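Local coordinates for protein endoglucanase A (Clostridium longisporum, PDB 6Q1I) that hydrolyses internal beta-1,4-glucosidic linkages in barley beta-glucan, lichenan and carboxymethylcellulose, also cleaves xylan, and prefers longer cellooligosaccharides, at residues Ala67-Ile72 with Leu338-Ser343. Numbering follows the deposited sequence. Where two conformers were deposited one is given.
Sequences AGFKTI and LNWYFS
W340 brings CZ2 and CH2 of its indole against the methyl of A67, on the outside of the eight-stranded (beta/alpha)8 barrel that forms the glycoside hydrolase family 5 catalytic domain. Both touching atoms belong to the benzo ring: A67 CB lies 3.8 Å from W340 CZ2 and 4.0 Å from W340 CH2, approaching the indole obliquely. In W340, CG is anti to the carbonyl carbon (chi1 -55°), which puts CG beside the backbone N and the indole toward A67 and F69. The contact is small, about 85 Å² summed over both sides, and purely apolar; no hydrogen bond crosses it. It joins the turn between helix 58-67 and strand 71-74 to the loop that precedes the C-terminal helix 343-356. G68, with its positive phi of 116°, ends helix 58-67 in a Schellman motif and lets the chain turn into the strand. K63 of that helix also touches W340, while K346 of helix 343-356 makes a cation-pi contact with the indole. F69 is buried, packing on I64, L349 and I350. The two aromatic systems meet through ring carbons without stacking: W340 CH2 arrives at the edge of the F69 phenyl ring, close to its plane, 4.4 Å from F69 CE1.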
ATOM      1  N   ALA A  67     -16.046  -1.529  11.442  1.00 12.48           N
ATOM      2  CA  ALA A  67     -15.759  -2.954  11.485  1.00 12.43           C
ATOM      3  C   ALA A  67     -14.557  -3.268  12.364  1.00 12.90           C
ATOM      4  O   ALA A  67     -14.411  -4.414  12.794  1.00 14.79           O
ATOM      5  CB  ALA A  67     -15.512  -3.480  10.071  1.00 13.15           C
ATOM      6  N   GLY A  68     -13.692  -2.290  12.625  1.00 11.20           N
ATOM      7  CA  GLY A  68     -12.542  -2.493  13.488  1.00 11.09           C
ATOM      8  C   GLY A  68     -11.195  -2.335  12.816  1.00  9.48           C
ATOM      9  O   GLY A  68     -10.170  -2.521  13.487  1.00 11.49           O
ATOM     10  N   PHE A  69     -11.132  -2.023  11.525  1.00  9.61           N
ATOM     11  CA  PHE A  69      -9.863  -1.667  10.903  1.00  9.30           C
ATOM     12  C   PHE A  69      -9.370  -0.350  11.493  1.00  9.68           C
ATOM     13  O   PHE A  69     -10.160   0.561  11.752  1.00 12.20           O
ATOM     14  CB  PHE A  69     -10.058  -1.508   9.395  1.00  8.95           C
ATOM     15  CG  PHE A  69     -10.447  -2.786   8.686  1.00  8.40           C
ATOM     16  CD1 PHE A  69     -11.774  -3.089   8.435  1.00  9.62           C
ATOM     17  CD2 PHE A  69      -9.482  -3.672   8.253  1.00  8.83           C
ATOM     18  CE1 PHE A  69     -12.126  -4.249   7.793  1.00 10.29           C
ATOM     19  CE2 PHE A  69      -9.833  -4.836   7.601  1.00 10.42           C
ATOM     20  CZ  PHE A  69     -11.158  -5.129   7.375  1.00 10.27           C
ATOM     21  N   LYS A  70      -8.052  -0.232  11.681  1.00  8.94           N
ATOM     22  CA  LYS A  70      -7.479   0.974  12.267  1.00  8.95           C
ATOM     23  C   LYS A  70      -6.725   1.840  11.272  1.00  8.49           C
ATOM     24  O   LYS A  70      -6.378   2.979  11.610  1.00  9.66           O
ATOM     25  CB  LYS A  70      -6.572   0.616  13.454  1.00 10.37           C
ATOM     26  CG  LYS A  70      -7.364   0.226  14.708  1.00 12.62           C
ATOM     27  CD  LYS A  70      -6.456  -0.010  15.903  1.00 14.01           C
ATOM     28  CE  LYS A  70      -5.893   1.292  16.459  1.00 16.91           C
ATOM     29  NZ  LYS A  70      -4.993   1.052  17.630  1.00 19.03           N
ATOM     30  N   THR A  71      -6.454   1.325  10.077  1.00  7.45           N
ATOM     31  CA  THR A  71      -5.704   2.022   9.043  1.00  7.44           C
ATOM     32  C   THR A  71      -6.422   1.869   7.712  1.00  7.29           C
ATOM     33  O   THR A  71      -6.929   0.786   7.395  1.00  8.07           O
ATOM     34  CB  THR A  71      -4.297   1.397   8.921  1.00  8.09           C
ATOM     35  OG1 THR A  71      -3.574   1.607  10.138  1.00  9.38           O
ATOM     36  CG2 THR A  71      -3.492   2.010   7.789  1.00  8.86           C
ATOM     37  N   ILE A  72      -6.443   2.940   6.918  1.00  7.59           N
ATOM     38  CA  ILE A  72      -6.822   2.862   5.510  1.00  6.71           C
ATOM     39  C   ILE A  72      -5.652   3.367   4.670  1.00  6.79           C
ATOM     40  O   ILE A  72      -5.092   4.439   4.941  1.00  8.13           O
ATOM     41  CB  ILE A  72      -8.128   3.623   5.203  1.00  7.55           C
ATOM     42  CG1 ILE A  72      -9.304   2.859   5.823  1.00  8.73           C
ATOM     43  CG2 ILE A  72      -8.302   3.788   3.700  1.00  7.88           C
ATOM     44  CD1 ILE A  72     -10.666   3.444   5.504  1.00 10.82           C
ATOM     45  N   LEU A 338     -22.976  -1.550   0.762  1.00 13.93           N
ATOM     46  CA  LEU A 338     -22.380  -1.467   2.092  1.00 16.48           C
ATOM     47  C   LEU A 338     -22.568  -2.750   2.901  1.00 17.85           C
ATOM     48  O   LEU A 338     -22.428  -2.734   4.124  1.00 21.06           O
ATOM     49  CB  LEU A 338     -22.846  -0.230   2.869  1.00 17.84           C
ATOM     50  CG  LEU A 338     -22.522   1.096   2.176  1.00 20.04           C
ATOM     51  CD1 LEU A 338     -22.894   2.275   3.057  1.00 22.78           C
ATOM     52  CD2 LEU A 338     -21.057   1.174   1.777  1.00 21.52           C
ATOM     53  N   ASN A 339     -22.898  -3.853   2.236  1.00 16.37           N
ATOM     54  CA  ASN A 339     -22.786  -5.188   2.804  1.00 16.33           C
ATOM     55  C   ASN A 339     -21.435  -5.782   2.405  1.00 14.45           C
ATOM     56  O   ASN A 339     -20.775  -5.303   1.488  1.00 14.91           O
ATOM     57  CB  ASN A 339     -23.910  -6.091   2.281  1.00 21.18           C
ATOM     58  CG  ASN A 339     -25.291  -5.650   2.736  1.00 28.05           C
ATOM     59  OD1 ASN A 339     -25.468  -5.141   3.843  1.00 29.02           O
ATOM     60  ND2 ASN A 339     -26.283  -5.858   1.878  1.00 32.47           N
ATOM     61  N   TRP A 340     -21.037  -6.846   3.090  1.00 14.21           N
ATOM     62  CA  TRP A 340     -19.776  -7.520   2.799  1.00 13.29           C
ATOM     63  C   TRP A 340     -19.998  -8.614   1.765  1.00 13.86           C
ATOM     64  O   TRP A 340     -20.975  -9.361   1.835  1.00 16.30           O
ATOM     65  CB  TRP A 340     -19.179  -8.136   4.075  1.00 13.67           C
ATOM     66  CG  TRP A 340     -19.028  -7.139   5.146  1.00 14.40           C
ATOM     67  CD1 TRP A 340     -19.907  -6.887   6.148  1.00 16.14           C
ATOM     68  CD2 TRP A 340     -17.948  -6.215   5.315  1.00 14.34           C
ATOM     69  NE1 TRP A 340     -19.452  -5.867   6.934  1.00 16.60           N
ATOM     70  CE2 TRP A 340     -18.247  -5.435   6.447  1.00 15.31           C
ATOM     71  CE3 TRP A 340     -16.757  -5.976   4.625  1.00 14.22           C
ATOM     72  CZ2 TRP A 340     -17.408  -4.430   6.900  1.00 16.95           C
ATOM     73  CZ3 TRP A 340     -15.916  -4.979   5.089  1.00 15.37           C
ATOM     74  CH2 TRP A 340     -16.251  -4.220   6.211  1.00 15.70           C
ATOM     75  N   TYR A 341     -19.086  -8.702   0.797  1.00 12.28           N
ATOM     76  CA  TYR A 341     -19.083  -9.848  -0.103  1.00 13.28           C
ATOM     77  C   TYR A 341     -18.825 -11.139   0.670  1.00 12.56           C
ATOM     78  O   TYR A 341     -19.406 -12.186   0.362  1.00 15.25           O
ATOM     79  CB  TYR A 341     -17.987  -9.687  -1.161  1.00 12.77           C
ATOM     80  CG  TYR A 341     -18.176  -8.577  -2.166  1.00 11.58           C
ATOM     81  CD1 TYR A 341     -19.191  -8.626  -3.111  1.00 12.46           C
ATOM     82  CD2 TYR A 341     -17.307  -7.495  -2.185  1.00 11.64           C
ATOM     83  CE1 TYR A 341     -19.345  -7.609  -4.039  1.00 12.66           C
ATOM     84  CE2 TYR A 341     -17.447  -6.482  -3.111  1.00 11.46           C
ATOM     85  CZ  TYR A 341     -18.470  -6.543  -4.031  1.00 11.92           C
ATOM     86  OH  TYR A 341     -18.617  -5.530  -4.958  1.00 13.31           O
ATOM     87  N   PHE A 342     -17.929 -11.083   1.672  1.00 12.66           N
ATOM     88  CA  PHE A 342     -17.521 -12.231   2.486  1.00 12.84           C
ATOM     89  C   PHE A 342     -17.388 -11.768   3.940  1.00 13.62           C
ATOM     90  O   PHE A 342     -16.299 -11.447   4.424  1.00 13.24           O
ATOM     91  CB  PHE A 342     -16.215 -12.845   1.964  1.00 14.10           C
ATOM     92  CG  PHE A 342     -16.317 -13.330   0.552  1.00 15.14           C
ATOM     93  CD1 PHE A 342     -16.937 -14.534   0.276  1.00 17.25           C
ATOM     94  CD2 PHE A 342     -15.822 -12.577  -0.502  1.00 14.90           C
ATOM     95  CE1 PHE A 342     -17.067 -14.982  -1.020  1.00 19.23           C
ATOM     96  CE2 PHE A 342     -15.951 -13.020  -1.807  1.00 15.70           C
ATOM     97  CZ  PHE A 342     -16.575 -14.228  -2.062  1.00 17.52           C
ATOM     98  N   SER A 343     -18.514 -11.737   4.653  1.00 14.91           N
ATOM     99  CA  SER A 343     -18.470 -11.332   6.053  0.60 14.60           C
ATOM    100  C   SER A 343     -17.560 -12.241   6.870  1.00 13.82           C
ATOM    101  O   SER A 343     -16.949 -11.779   7.836  1.00 13.92           O
ATOM    102  CB  SER A 343     -19.882 -11.286   6.645  0.60 17.27           C
ATOM    103  OG  SER A 343     -20.486 -12.560   6.609  0.60 17.81           O
TER